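Long-range contacts in dihydrodipicolinate synthase (Bacillus clausii KSM-K16, PDB 3E96), which probably catalyses the formation of 4-hydroxy-tetrahydrodipicolinate, as a TIM-barrel lyase of the DapA family: residues 163-173 against 188-199; 12-20 against 209-217. One frame throughout, in Å; residues are numbered along the deposited sequence.

Interaction 1 of 2, residues 163-173 against 188-199; sequences LVGVKYAINDL and QIAWICGTAEKW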
ATOM      1  N   LEU B 163      10.999 -17.934  11.398  1.00 18.42           N
ATOM      2  CA  LEU B 163       9.895 -17.889  10.443  1.00 17.38           C
ATOM      3  C   LEU B 163       9.083 -19.132  10.793  1.00 16.74           C
ATOM      4  O   LEU B 163       9.496 -20.260  10.497  1.00 16.34           O
ATOM      5  CB  LEU B 163      10.389 -17.972   8.995  1.00 16.09           C
ATOM      6  CG  LEU B 163       9.249 -17.949   7.966  1.00 15.83           C
ATOM      7  CD1 LEU B 163       8.540 -16.601   8.021  1.00 13.41           C
ATOM      8  CD2 LEU B 163       9.790 -18.198   6.575  1.00 17.13           C
ATOM      9  N   VAL B 164       7.938 -18.931  11.439  1.00 14.61           N
ATOM     10  CA  VAL B 164       7.110 -20.053  11.861  1.00 15.34           C
ATOM     11  C   VAL B 164       5.918 -20.342  10.969  1.00 14.35           C
ATOM     12  O   VAL B 164       5.263 -21.372  11.122  1.00 13.52           O
ATOM     13  CB  VAL B 164       6.599 -19.855  13.311  1.00 15.98           C
ATOM     14  CG1 VAL B 164       7.777 -19.742  14.261  1.00 19.19           C
ATOM     15  CG2 VAL B 164       5.728 -18.611  13.399  1.00 16.47           C
ATOM     16  N   GLY B 165       5.628 -19.439  10.042  1.00 13.00           N
ATOM     17  CA  GLY B 165       4.497 -19.667   9.169  1.00 14.11           C
ATOM     18  C   GLY B 165       4.380 -18.692   8.026  1.00 13.87           C
ATOM     19  O   GLY B 165       4.982 -17.620   8.025  1.00 13.73           O
ATOM     20  N   VAL B 166       3.595 -19.083   7.033  1.00 13.62           N
ATOM     21  CA  VAL B 166       3.374 -18.249   5.871  1.00 12.90           C
ATOM     22  C   VAL B 166       1.885 -18.209   5.567  1.00 13.57           C
ATOM     23  O   VAL B 166       1.244 -19.251   5.446  1.00 12.27           O
ATOM     24  CB  VAL B 166       4.090 -18.814   4.620  1.00 13.95           C
ATOM     25  CG1 VAL B 166       3.684 -18.018   3.382  1.00 13.07           C
ATOM     26  CG2 VAL B 166       5.600 -18.771   4.810  1.00 13.87           C
ATOM     27  N   LYS B 167       1.333 -17.006   5.478  1.00 12.83           N
ATOM     28  CA  LYS B 167      -0.064 -16.863   5.116  1.00 14.42           C
ATOM     29  C   LYS B 167       0.026 -16.628   3.619  1.00 13.07           C
ATOM     30  O   LYS B 167       0.291 -15.514   3.169  1.00 13.86           O
ATOM     31  CB  LYS B 167      -0.697 -15.667   5.833  1.00 16.17           C
ATOM     32  CG  LYS B 167      -0.966 -15.947   7.306  1.00 21.73           C
ATOM     33  CD  LYS B 167      -1.687 -14.799   7.992  1.00 25.25           C
ATOM     34  CE  LYS B 167      -2.093 -15.188   9.411  1.00 27.26           C
ATOM     35  NZ  LYS B 167      -2.831 -14.088  10.088  1.00 30.80           N
ATOM     36  N   TYR B 168      -0.132 -17.707   2.857  1.00 13.69           N
ATOM     37  CA  TYR B 168      -0.044 -17.644   1.400  1.00 12.33           C
ATOM     38  C   TYR B 168      -1.352 -17.064   0.889  1.00 10.95           C
ATOM     39  O   TYR B 168      -2.415 -17.647   1.099  1.00 11.74           O
ATOM     40  CB  TYR B 168       0.176 -19.042   0.832  1.00 11.16           C
ATOM     41  CG  TYR B 168       0.757 -19.020  -0.557  1.00 11.22           C
ATOM     42  CD1 TYR B 168       2.123 -18.808  -0.760  1.00 11.58           C
ATOM     43  CD2 TYR B 168      -0.061 -19.180  -1.673  1.00 10.73           C
ATOM     44  CE1 TYR B 168       2.659 -18.756  -2.046  1.00 11.78           C
ATOM     45  CE2 TYR B 168       0.457 -19.128  -2.955  1.00 11.82           C
ATOM     46  CZ  TYR B 168       1.816 -18.916  -3.142  1.00 12.08           C
ATOM     47  OH  TYR B 168       2.320 -18.862  -4.426  1.00 11.97           O
ATOM     48  N   ALA B 169      -1.270 -15.923   0.212  1.00 11.81           N
ATOM     49  CA  ALA B 169      -2.468 -15.244  -0.259  1.00 11.40           C
ATOM     50  C   ALA B 169      -2.564 -15.025  -1.762  1.00 12.14           C
ATOM     51  O   ALA B 169      -3.201 -14.073  -2.219  1.00 12.76           O
ATOM     52  CB  ALA B 169      -2.614 -13.915   0.479  1.00 10.11           C
ATOM     53  N   ILE B 170      -1.911 -15.895  -2.524  1.00 12.31           N
ATOM     54  CA  ILE B 170      -1.969 -15.840  -3.977  1.00 11.49           C
ATOM     55  C   ILE B 170      -2.853 -17.035  -4.309  1.00 11.56           C
ATOM     56  O   ILE B 170      -2.491 -18.178  -4.022  1.00 11.02           O
ATOM     57  CB  ILE B 170      -0.579 -16.030  -4.611  1.00 10.88           C
ATOM     58  CG1 ILE B 170       0.362 -14.922  -4.130  1.00 12.74           C
ATOM     59  CG2 ILE B 170      -0.694 -16.010  -6.133  1.00 11.76           C
ATOM     60  CD1 ILE B 170       1.789 -15.056  -4.637  1.00 12.70           C
ATOM     61  N   ASN B 171      -4.019 -16.778  -4.892  1.00  9.90           N
ATOM     62  CA  ASN B 171      -4.942 -17.861  -5.208  1.00 10.68           C
ATOM     63  C   ASN B 171      -4.581 -18.604  -6.479  1.00 11.68           C
ATOM     64  O   ASN B 171      -5.363 -18.687  -7.424  1.00 11.04           O
ATOM     65  CB  ASN B 171      -6.375 -17.326  -5.269  1.00 11.91           C
ATOM     66  CG  ASN B 171      -6.867 -16.860  -3.909  1.00 13.72           C
ATOM     67  OD1 ASN B 171      -6.566 -17.485  -2.885  1.00 14.24           O
ATOM     68  ND2 ASN B 171      -7.627 -15.768  -3.886  1.00 12.45           N
ATOM     69  N   ASP B 172      -3.376 -19.156  -6.468  1.00 10.13           N
ATOM     70  CA  ASP B 172      -2.843 -19.919  -7.582  1.00 11.85           C
ATOM     71  C   ASP B 172      -2.515 -21.269  -6.955  1.00 11.69           C
ATOM     72  O   ASP B 172      -1.456 -21.432  -6.346  1.00 11.02           O
ATOM     73  CB  ASP B 172      -1.573 -19.240  -8.096  1.00 11.94           C
ATOM     74  CG  ASP B 172      -1.040 -19.879  -9.359  1.00 14.08           C
ATOM     75  OD1 ASP B 172      -1.071 -21.120  -9.451  1.00 14.01           O
ATOM     76  OD2 ASP B 172      -0.579 -19.140 -10.252  1.00 15.29           O
ATOM     77  N   LEU B 173      -3.431 -22.227  -7.077  1.00 11.49           N
ATOM     78  CA  LEU B 173      -3.236 -23.538  -6.468  1.00 13.30           C
ATOM     79  C   LEU B 173      -1.983 -24.294  -6.914  1.00 13.04           C
ATOM     80  O   LEU B 173      -1.280 -24.862  -6.077  1.00 13.04           O
ATOM     81  CB  LEU B 173      -4.495 -24.398  -6.648  1.00 15.14           C
ATOM     82  CG  LEU B 173      -5.667 -24.061  -5.707  1.00 19.78           C
ATOM     83  CD1 LEU B 173      -5.266 -24.312  -4.263  1.00 20.30           C
ATOM     84  CD2 LEU B 173      -6.087 -22.617  -5.878  1.00 23.52           C
ATOM     85  N   GLN B 188      10.130 -26.610   9.037  1.00 33.76           N
ATOM     86  CA  GLN B 188       8.861 -26.518   9.752  1.00 32.89           C
ATOM     87  C   GLN B 188       8.138 -25.189   9.570  1.00 30.63           C
ATOM     88  O   GLN B 188       8.356 -24.239  10.323  1.00 32.66           O
ATOM     89  CB  GLN B 188       9.105 -26.776  11.242  1.00 35.00           C
ATOM     90  CG  GLN B 188       9.795 -28.106  11.509  1.00 38.21           C
ATOM     91  CD  GLN B 188      10.188 -28.289  12.961  1.00 40.48           C
ATOM     92  OE1 GLN B 188       9.336 -28.311  13.853  1.00 42.18           O
ATOM     93  NE2 GLN B 188      11.489 -28.423  13.208  1.00 41.59           N
ATOM     94  N   ILE B 189       7.268 -25.130   8.571  1.00 26.67           N
ATOM     95  CA  ILE B 189       6.511 -23.919   8.298  1.00 22.54           C
ATOM     96  C   ILE B 189       5.018 -24.220   8.367  1.00 20.54           C
ATOM     97  O   ILE B 189       4.550 -25.202   7.792  1.00 17.35           O
ATOM     98  CB  ILE B 189       6.830 -23.373   6.883  1.00 25.69           C
ATOM     99  CG1 ILE B 189       8.318 -23.029   6.772  1.00 25.94           C
ATOM    100  CG2 ILE B 189       5.962 -22.161   6.580  1.00 24.92           C
ATOM    101  CD1 ILE B 189       8.782 -21.941   7.722  1.00 28.30           C
ATOM    102  N   ALA B 190       4.271 -23.394   9.089  1.00 16.86           N
ATOM    103  CA  ALA B 190       2.833 -23.587   9.159  1.00 15.03           C
ATOM    104  C   ALA B 190       2.298 -22.948   7.883  1.00 14.06           C
ATOM    105  O   ALA B 190       2.488 -21.754   7.664  1.00 13.73           O
ATOM    106  CB  ALA B 190       2.259 -22.877  10.379  1.00 15.52           C
ATOM    107  N   TRP B 191       1.655 -23.735   7.027  1.00 12.95           N
ATOM    108  CA  TRP B 191       1.107 -23.191   5.788  1.00 13.72           C
ATOM    109  C   TRP B 191      -0.347 -22.806   6.002  1.00 14.23           C
ATOM    110  O   TRP B 191      -1.202 -23.666   6.212  1.00 13.65           O
ATOM    111  CB  TRP B 191       1.225 -24.210   4.655  1.00 12.90           C
ATOM    112  CG  TRP B 191       2.632 -24.378   4.182  1.00 13.96           C
ATOM    113  CD1 TRP B 191       3.462 -25.444   4.417  1.00 15.01           C
ATOM    114  CD2 TRP B 191       3.388 -23.441   3.410  1.00 13.37           C
ATOM    115  NE1 TRP B 191       4.690 -25.221   3.832  1.00 15.42           N
ATOM    116  CE2 TRP B 191       4.670 -24.000   3.208  1.00 16.22           C
ATOM    117  CE3 TRP B 191       3.106 -22.179   2.866  1.00 14.81           C
ATOM    118  CZ2 TRP B 191       5.670 -23.339   2.484  1.00 16.55           C
ATOM    119  CZ3 TRP B 191       4.104 -21.521   2.145  1.00 15.92           C
ATOM    120  CH2 TRP B 191       5.369 -22.105   1.962  1.00 17.90           C
ATOM    121  N   ILE B 192      -0.617 -21.505   5.935  1.00 13.30           N
ATOM    122  CA  ILE B 192      -1.956 -20.968   6.164  1.00 13.58           C
ATOM    123  C   ILE B 192      -2.583 -20.333   4.923  1.00 13.22           C
ATOM    124  O   ILE B 192      -1.945 -19.540   4.233  1.00 12.32           O
ATOM    125  CB  ILE B 192      -1.898 -19.891   7.276  1.00 14.95           C
ATOM    126  CG1 ILE B 192      -1.339 -20.512   8.560  1.00 17.83           C
ATOM    127  CG2 ILE B 192      -3.290 -19.298   7.529  1.00 14.50           C
ATOM    128  CD1 ILE B 192      -0.885 -19.487   9.591  1.00 19.20           C
ATOM    129  N   CYS B 193      -3.832 -20.685   4.636  1.00 12.41           N
ATOM    130  CA  CYS B 193      -4.522 -20.085   3.500  1.00 12.06           C
ATOM    131  C   CYS B 193      -4.890 -18.670   3.939  1.00 11.88           C
ATOM    132  O   CYS B 193      -5.727 -18.490   4.825  1.00 13.60           O
ATOM    133  CB  CYS B 193      -5.793 -20.858   3.162  1.00 10.90           C
ATOM    134  SG  CYS B 193      -6.835 -20.007   1.953  1.00 12.65           S
ATOM    135  N   GLY B 194      -4.264 -17.671   3.328  1.00 13.57           N
ATOM    136  CA  GLY B 194      -4.533 -16.292   3.708  1.00 13.35           C
ATOM    137  C   GLY B 194      -5.725 -15.648   3.030  1.00 14.17           C
ATOM    138  O   GLY B 194      -5.964 -14.453   3.218  1.00 14.93           O
ATOM    139  N   THR B 195      -6.484 -16.426   2.259  1.00 12.42           N
ATOM    140  CA  THR B 195      -7.636 -15.881   1.550  1.00 12.63           C
ATOM    141  C   THR B 195      -9.006 -16.349   2.051  1.00 12.62           C
ATOM    142  O   THR B 195     -10.011 -16.239   1.349  1.00 11.98           O
ATOM    143  CB  THR B 195      -7.499 -16.132   0.035  1.00 12.09           C
ATOM    144  OG1 THR B 195      -7.147 -17.500  -0.199  1.00 12.82           O
ATOM    145  CG2 THR B 195      -6.396 -15.231  -0.544  1.00 11.59           C
ATOM    146  N   ALA B 196      -9.012 -16.875   3.273  1.00 11.30           N
ATOM    147  CA  ALA B 196     -10.211 -17.314   3.981  1.00 12.86           C
ATOM    148  C   ALA B 196     -11.033 -18.489   3.464  1.00 12.97           C
ATOM    149  O   ALA B 196     -10.615 -19.231   2.578  1.00 14.11           O
ATOM    150  CB  ALA B 196     -11.125 -16.110   4.228  1.00 14.31           C
ATOM    151  N   GLU B 197     -12.215 -18.642   4.051  1.00 13.90           N
ATOM    152  CA  GLU B 197     -13.117 -19.749   3.757  1.00 13.46           C
ATOM    153  C   GLU B 197     -13.446 -20.102   2.311  1.00 13.04           C
ATOM    154  O   GLU B 197     -13.612 -21.280   2.001  1.00 13.19           O
ATOM    155  CB  GLU B 197     -14.413 -19.580   4.561  1.00 14.13           C
ATOM    156  CG  GLU B 197     -14.208 -19.763   6.071  1.00 15.80           C
ATOM    157  CD  GLU B 197     -13.933 -18.464   6.813  1.00 16.66           C
ATOM    158  OE1 GLU B 197     -13.465 -17.490   6.185  1.00 18.52           O
ATOM    159  OE2 GLU B 197     -14.180 -18.421   8.039  1.00 15.74           O
ATOM    160  N   LYS B 198     -13.552 -19.117   1.426  1.00 12.02           N
ATOM    161  CA  LYS B 198     -13.865 -19.434   0.033  1.00 12.47           C
ATOM    162  C   LYS B 198     -12.759 -20.299  -0.570  1.00 10.73           C
ATOM    163  O   LYS B 198     -13.019 -21.198  -1.367  1.00 11.29           O
ATOM    164  CB  LYS B 198     -14.017 -18.156  -0.802  1.00 14.35           C
ATOM    165  CG  LYS B 198     -14.224 -18.422  -2.298  1.00 17.02           C
ATOM    166  CD  LYS B 198     -14.482 -17.141  -3.080  1.00 18.50           C
ATOM    167  CE  LYS B 198     -14.615 -17.429  -4.572  1.00 20.45           C
ATOM    168  NZ  LYS B 198     -14.787 -16.187  -5.378  1.00 20.54           N
ATOM    169  N   TRP B 199     -11.522 -20.036  -0.168  1.00 10.98           N
ATOM    170  CA  TRP B 199     -10.386 -20.767  -0.712  1.00 11.33           C
ATOM    171  C   TRP B 199      -9.805 -21.877   0.158  1.00 11.65           C
ATOM    172  O   TRP B 199      -9.060 -22.727  -0.334  1.00 10.94           O
ATOM    173  CB  TRP B 199      -9.275 -19.771  -1.078  1.00 12.24           C
ATOM    174  CG  TRP B 199      -9.678 -18.862  -2.195  1.00 14.74           C
ATOM    175  CD1 TRP B 199     -10.311 -17.656  -2.093  1.00 14.49           C
ATOM    176  CD2 TRP B 199      -9.539 -19.127  -3.594  1.00 13.75           C
ATOM    177  NE1 TRP B 199     -10.577 -17.155  -3.349  1.00 15.07           N
ATOM    178  CE2 TRP B 199     -10.114 -18.039  -4.286  1.00 15.49           C
ATOM    179  CE3 TRP B 199      -8.985 -20.182  -4.331  1.00 15.28           C
ATOM    180  CZ2 TRP B 199     -10.151 -17.975  -5.684  1.00 14.65           C
ATOM    181  CZ3 TRP B 199      -9.022 -20.120  -5.722  1.00 14.34           C
ATOM    182  CH2 TRP B 199      -9.602 -19.022  -6.382  1.00 13.96           C
TER
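N171 and W199 each place CG anti to their own carbonyl carbon (chi1 -67° and -66°), and these turns lay the carboxamide of N171 flat on the indole. Amide and ring planes are 9° apart, with CG of N171 3.4 Å above the ring plane and over its centre, while CB makes a CH-pi contact with the six-membered ring, almost on its normal. The side chains of N171 and T195 approach each other from opposite directions, and OG1 of T195 donates to OD1 of N171 at 2.7 Å, in the carbonyl plane and on a lone pair. Stack and bond together fix the rotation of the amide. CD2 of L173 adds an apolar touch on CZ3 of W199 at 3.9 Å.

Before these loops in sequence, strands 163-168 and 190-193 run parallel. V166 N donates to A190 O and V166 O accepts from I192 N, each at 3.0 Å; Y168 N donates to I192 O, and Y168 O accepts from G194 N. V166 and W191 point the same way, CB and CG1 of V166 lying 3.7 Å from CZ3 of W191, and CG2 of I189 sits over one face of that indole. On the opposite face of the sheet K167 passes I192, its CG 4.1 Å from CB, before its extended chain leads away.

The Y168 hydroxyl is hydrogen-bonded to D151, and G194 O to the hydroxyl of Y143, the predicted proton donor/acceptor. The ladder closes a beta-alpha-beta unit of the TIM barrel. Its bonds from V166 and Y168 hold the backbone flanking K167, the predicted Schiff-base lysine, whose own backbone bonds go to V142 and F144, consistent with a rigid base for its side chain.

Interaction 2 of 2, residues 12-20 against 209-217; sequences LETISGIPI and KGFTSGLVN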
ATOM      1  N   LEU B  12      -0.317 -22.830  15.113  1.00 18.44           N
ATOM      2  CA  LEU B  12      -0.808 -21.920  14.078  1.00 17.78           C
ATOM      3  C   LEU B  12      -1.577 -22.628  12.966  1.00 17.44           C
ATOM      4  O   LEU B  12      -2.167 -21.976  12.100  1.00 16.02           O
ATOM      5  CB  LEU B  12       0.360 -21.132  13.477  1.00 17.95           C
ATOM      6  CG  LEU B  12       0.963 -20.079  14.412  1.00 18.40           C
ATOM      7  CD1 LEU B  12       2.285 -19.577  13.856  1.00 19.43           C
ATOM      8  CD2 LEU B  12      -0.030 -18.928  14.586  1.00 20.91           C
ATOM      9  N   GLU B  13      -1.564 -23.957  12.984  1.00 16.65           N
ATOM     10  CA  GLU B  13      -2.289 -24.741  11.985  1.00 16.84           C
ATOM     11  C   GLU B  13      -3.722 -24.884  12.483  1.00 17.16           C
ATOM     12  O   GLU B  13      -4.145 -25.943  12.956  1.00 17.47           O
ATOM     13  CB  GLU B  13      -1.630 -26.111  11.802  1.00 18.43           C
ATOM     14  CG  GLU B  13      -0.174 -26.005  11.366  1.00 19.87           C
ATOM     15  CD  GLU B  13       0.464 -27.352  11.090  1.00 21.80           C
ATOM     16  OE1 GLU B  13       0.089 -28.335  11.760  1.00 22.12           O
ATOM     17  OE2 GLU B  13       1.349 -27.422  10.214  1.00 20.50           O
ATOM     18  N   THR B  14      -4.460 -23.787  12.375  1.00 15.80           N
ATOM     19  CA  THR B  14      -5.841 -23.723  12.826  1.00 15.36           C
ATOM     20  C   THR B  14      -6.418 -22.451  12.205  1.00 15.18           C
ATOM     21  O   THR B  14      -5.875 -21.944  11.227  1.00 14.85           O
ATOM     22  CB  THR B  14      -5.888 -23.631  14.375  1.00 15.46           C
ATOM     23  OG1 THR B  14      -7.246 -23.626  14.826  1.00 15.08           O
ATOM     24  CG2 THR B  14      -5.186 -22.357  14.853  1.00 16.16           C
ATOM     25  N   ILE B  15      -7.509 -21.942  12.760  1.00 15.30           N
ATOM     26  CA  ILE B  15      -8.114 -20.717  12.247  1.00 15.15           C
ATOM     27  C   ILE B  15      -7.448 -19.499  12.887  1.00 15.10           C
ATOM     28  O   ILE B  15      -7.331 -19.425  14.111  1.00 15.76           O
ATOM     29  CB  ILE B  15      -9.625 -20.631  12.592  1.00 15.55           C
ATOM     30  CG1 ILE B  15     -10.403 -21.749  11.898  1.00 16.08           C
ATOM     31  CG2 ILE B  15     -10.176 -19.264  12.184  1.00 15.47           C
ATOM     32  CD1 ILE B  15     -11.813 -21.924  12.451  1.00 17.14           C
ATOM     33  N   SER B  16      -7.001 -18.557  12.064  1.00 13.95           N
ATOM     34  CA  SER B  16      -6.418 -17.322  12.573  1.00 14.53           C
ATOM     35  C   SER B  16      -7.506 -16.275  12.380  1.00 14.97           C
ATOM     36  O   SER B  16      -7.772 -15.852  11.253  1.00 14.38           O
ATOM     37  CB  SER B  16      -5.169 -16.922  11.780  1.00 17.47           C
ATOM     38  OG  SER B  16      -4.046 -17.691  12.175  1.00 19.95           O
ATOM     39  N   GLY B  17      -8.157 -15.891  13.476  1.00 14.97           N
ATOM     40  CA  GLY B  17      -9.217 -14.901  13.398  1.00 14.71           C
ATOM     41  C   GLY B  17      -8.653 -13.497  13.332  1.00 15.32           C
ATOM     42  O   GLY B  17      -7.789 -13.137  14.135  1.00 13.54           O
ATOM     43  N   ILE B  18      -9.135 -12.706  12.375  1.00 13.03           N
ATOM     44  CA  ILE B  18      -8.663 -11.334  12.208  1.00 12.81           C
ATOM     45  C   ILE B  18      -9.796 -10.433  12.663  1.00 12.53           C
ATOM     46  O   ILE B  18     -10.797 -10.285  11.967  1.00 12.33           O
ATOM     47  CB  ILE B  18      -8.352 -11.002  10.731  1.00 14.12           C
ATOM     48  CG1 ILE B  18      -7.694 -12.203  10.038  1.00 16.65           C
ATOM     49  CG2 ILE B  18      -7.448  -9.773  10.667  1.00 14.58           C
ATOM     50  CD1 ILE B  18      -6.417 -12.683  10.679  1.00 17.85           C
ATOM     51  N   PRO B  19      -9.638  -9.793  13.826  1.00 12.21           N
ATOM     52  CA  PRO B  19     -10.673  -8.914  14.367  1.00 11.44           C
ATOM     53  C   PRO B  19     -10.785  -7.570  13.679  1.00 12.19           C
ATOM     54  O   PRO B  19      -9.797  -7.025  13.189  1.00 12.51           O
ATOM     55  CB  PRO B  19     -10.248  -8.754  15.819  1.00 12.03           C
ATOM     56  CG  PRO B  19      -8.742  -8.653  15.678  1.00 11.41           C
ATOM     57  CD  PRO B  19      -8.420  -9.749  14.661  1.00 11.53           C
ATOM     58  N   ILE B  20     -12.003  -7.044  13.638  1.00 11.25           N
ATOM     59  CA  ILE B  20     -12.222  -5.724  13.075  1.00 11.37           C
ATOM     60  C   ILE B  20     -11.806  -4.746  14.170  1.00 12.92           C
ATOM     61  O   ILE B  20     -11.649  -5.134  15.334  1.00 13.50           O
ATOM     62  CB  ILE B  20     -13.714  -5.448  12.805  1.00 12.78           C
ATOM     63  CG1 ILE B  20     -14.512  -5.682  14.096  1.00 13.31           C
ATOM     64  CG2 ILE B  20     -14.216  -6.311  11.676  1.00 11.94           C
ATOM     65  CD1 ILE B  20     -15.852  -4.954  14.147  1.00 16.38           C
ATOM     66  N   LYS B 209      -2.770 -26.164   6.357  1.00 13.56           N
ATOM     67  CA  LYS B 209      -3.323 -26.768   7.564  1.00 15.49           C
ATOM     68  C   LYS B 209      -3.970 -25.735   8.478  1.00 16.01           C
ATOM     69  O   LYS B 209      -4.191 -25.984   9.663  1.00 15.13           O
ATOM     70  CB  LYS B 209      -2.236 -27.539   8.321  1.00 17.05           C
ATOM     71  CG  LYS B 209      -1.747 -28.767   7.571  1.00 20.70           C
ATOM     72  CD  LYS B 209      -0.660 -29.497   8.336  1.00 23.25           C
ATOM     73  CE  LYS B 209      -0.199 -30.726   7.571  1.00 26.57           C
ATOM     74  NZ  LYS B 209       0.819 -31.496   8.333  1.00 29.84           N
ATOM     75  N   GLY B 210      -4.279 -24.577   7.908  1.00 14.95           N
ATOM     76  CA  GLY B 210      -4.920 -23.514   8.658  1.00 14.43           C
ATOM     77  C   GLY B 210      -5.421 -22.475   7.674  1.00 12.99           C
ATOM     78  O   GLY B 210      -5.096 -22.539   6.489  1.00 12.94           O
ATOM     79  N   PHE B 211      -6.225 -21.530   8.147  1.00 13.32           N
ATOM     80  CA  PHE B 211      -6.728 -20.473   7.280  1.00 12.97           C
ATOM     81  C   PHE B 211      -7.137 -19.250   8.093  1.00 13.08           C
ATOM     82  O   PHE B 211      -7.456 -19.357   9.277  1.00 12.11           O
ATOM     83  CB  PHE B 211      -7.896 -20.983   6.407  1.00 12.99           C
ATOM     84  CG  PHE B 211      -9.111 -21.445   7.179  1.00 13.77           C
ATOM     85  CD1 PHE B 211     -10.094 -20.541   7.570  1.00 14.20           C
ATOM     86  CD2 PHE B 211      -9.289 -22.795   7.474  1.00 14.99           C
ATOM     87  CE1 PHE B 211     -11.238 -20.969   8.239  1.00 14.52           C
ATOM     88  CE2 PHE B 211     -10.428 -23.241   8.143  1.00 15.24           C
ATOM     89  CZ  PHE B 211     -11.408 -22.325   8.527  1.00 15.03           C
ATOM     90  N   THR B 212      -7.079 -18.085   7.460  1.00 12.16           N
ATOM     91  CA  THR B 212      -7.461 -16.842   8.117  1.00 12.22           C
ATOM     92  C   THR B 212      -8.964 -16.689   7.971  1.00 12.36           C
ATOM     93  O   THR B 212      -9.580 -17.324   7.113  1.00 12.99           O
ATOM     94  CB  THR B 212      -6.776 -15.630   7.470  1.00 12.78           C
ATOM     95  OG1 THR B 212      -7.078 -15.603   6.070  1.00 15.40           O
ATOM     96  CG2 THR B 212      -5.272 -15.706   7.669  1.00 16.20           C
ATOM     97  N   SER B 213      -9.563 -15.845   8.801  1.00 11.83           N
ATOM     98  CA  SER B 213     -11.003 -15.658   8.719  1.00 12.88           C
ATOM     99  C   SER B 213     -11.464 -14.320   9.266  1.00 12.58           C
ATOM    100  O   SER B 213     -11.035 -13.900  10.341  1.00 13.05           O
ATOM    101  CB  SER B 213     -11.722 -16.782   9.473  1.00 13.49           C
ATOM    102  OG  SER B 213     -13.119 -16.541   9.527  1.00 14.12           O
ATOM    103  N   GLY B 214     -12.326 -13.654   8.502  1.00 13.86           N
ATOM    104  CA  GLY B 214     -12.896 -12.390   8.932  1.00 12.64           C
ATOM    105  C   GLY B 214     -14.310 -12.722   9.382  1.00 11.98           C
ATOM    106  O   GLY B 214     -14.940 -11.994  10.147  1.00 11.19           O
ATOM    107  N   LEU B 215     -14.808 -13.851   8.893  1.00 12.10           N
ATOM    108  CA  LEU B 215     -16.146 -14.314   9.232  1.00 14.49           C
ATOM    109  C   LEU B 215     -16.307 -14.521  10.742  1.00 14.55           C
ATOM    110  O   LEU B 215     -17.406 -14.364  11.279  1.00 15.39           O
ATOM    111  CB  LEU B 215     -16.443 -15.627   8.489  1.00 15.68           C
ATOM    112  CG  LEU B 215     -17.781 -16.331   8.745  1.00 16.22           C
ATOM    113  CD1 LEU B 215     -18.929 -15.402   8.389  1.00 18.52           C
ATOM    114  CD2 LEU B 215     -17.857 -17.601   7.906  1.00 17.13           C
ATOM    115  N   VAL B 216     -15.218 -14.859  11.430  1.00 14.22           N
ATOM    116  CA  VAL B 216     -15.285 -15.085  12.875  1.00 15.35           C
ATOM    117  C   VAL B 216     -15.772 -13.863  13.654  1.00 15.37           C
ATOM    118  O   VAL B 216     -16.203 -13.994  14.800  1.00 14.41           O
ATOM    119  CB  VAL B 216     -13.920 -15.523  13.460  1.00 15.80           C
ATOM    120  CG1 VAL B 216     -13.512 -16.873  12.878  1.00 15.71           C
ATOM    121  CG2 VAL B 216     -12.864 -14.472  13.173  1.00 17.48           C
ATOM    122  N   ASN B 217     -15.705 -12.681  13.042  1.00 14.29           N
ATOM    123  CA  ASN B 217     -16.165 -11.468  13.717  1.00 14.42           C
ATOM    124  C   ASN B 217     -17.660 -11.495  14.009  1.00 16.12           C
ATOM    125  O   ASN B 217     -18.122 -10.831  14.935  1.00 16.04           O
ATOM    126  CB  ASN B 217     -15.848 -10.218  12.892  1.00 15.52           C
ATOM    127  CG  ASN B 217     -14.379  -9.849  12.934  1.00 14.53           C
ATOM    128  OD1 ASN B 217     -13.621 -10.135  11.999  1.00 17.55           O
ATOM    129  ND2 ASN B 217     -13.965  -9.223  14.024  1.00  9.57           N
TER
HETATM  130  O   HOH W   1       2.585 -29.687   9.702  1.00 38.93           O
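I15 and F211 lie side by side on the same face of the parallel pair 15-17 and 210-213, CG1 of I15 being 3.6 Å from CZ of F211. The phenylalanine ring gets there because its CG stands between backbone N and carbonyl carbon (chi1 62°). Farther along, CG2 of I15 meets CB of S213 at 4.0 Å, and CG2 of V216 rests 3.7 Å from CA of G17, where the lack of a side chain permits so near an approach. Four backbone bonds knit this packed part, from F211 N to T14 O through to I18 N on S213 O, the last nearly straight (171°).

The other end is looser and wetter. E13 and K209 run alongside each other, with OE2 of E13 3.4 Å from CD of K209, yet their charged ends are not in direct contact; a water donates to OE2 of E13 and accepts from NZ of K209, at 2.6 and 2.9 Å.

This pairing of first and last strands closes the eight-stranded barrel. G17 continues the sheet to strand 49-50 and T212 to strand 190-193, while P19 and N217 pack on helix 32-43 and I20 on helix 262-270.

Interactions 1 and 2 occupy one sheet, their centres about 11 Å apart, and are joined because strands 190-193 and 210-213 are neighbours: C193 N lies 2.9 Å from G210 O, a probable hydrogen bond. OE2 of E197 and OG of S213, 2.6 Å apart, form a second probable hydrogen bond. Along the sequence interaction 1 is nested within the loop that interaction 2 closes. Both reach the predicted active site. The side chain of T212 comes within about 4 Å of that of K167, and the side chain of I18 within about 3 Å of that of T56, the predicted pyruvate-binding residue; in interaction 1 the side chain of A169 lies about 4 Å from that of Y143.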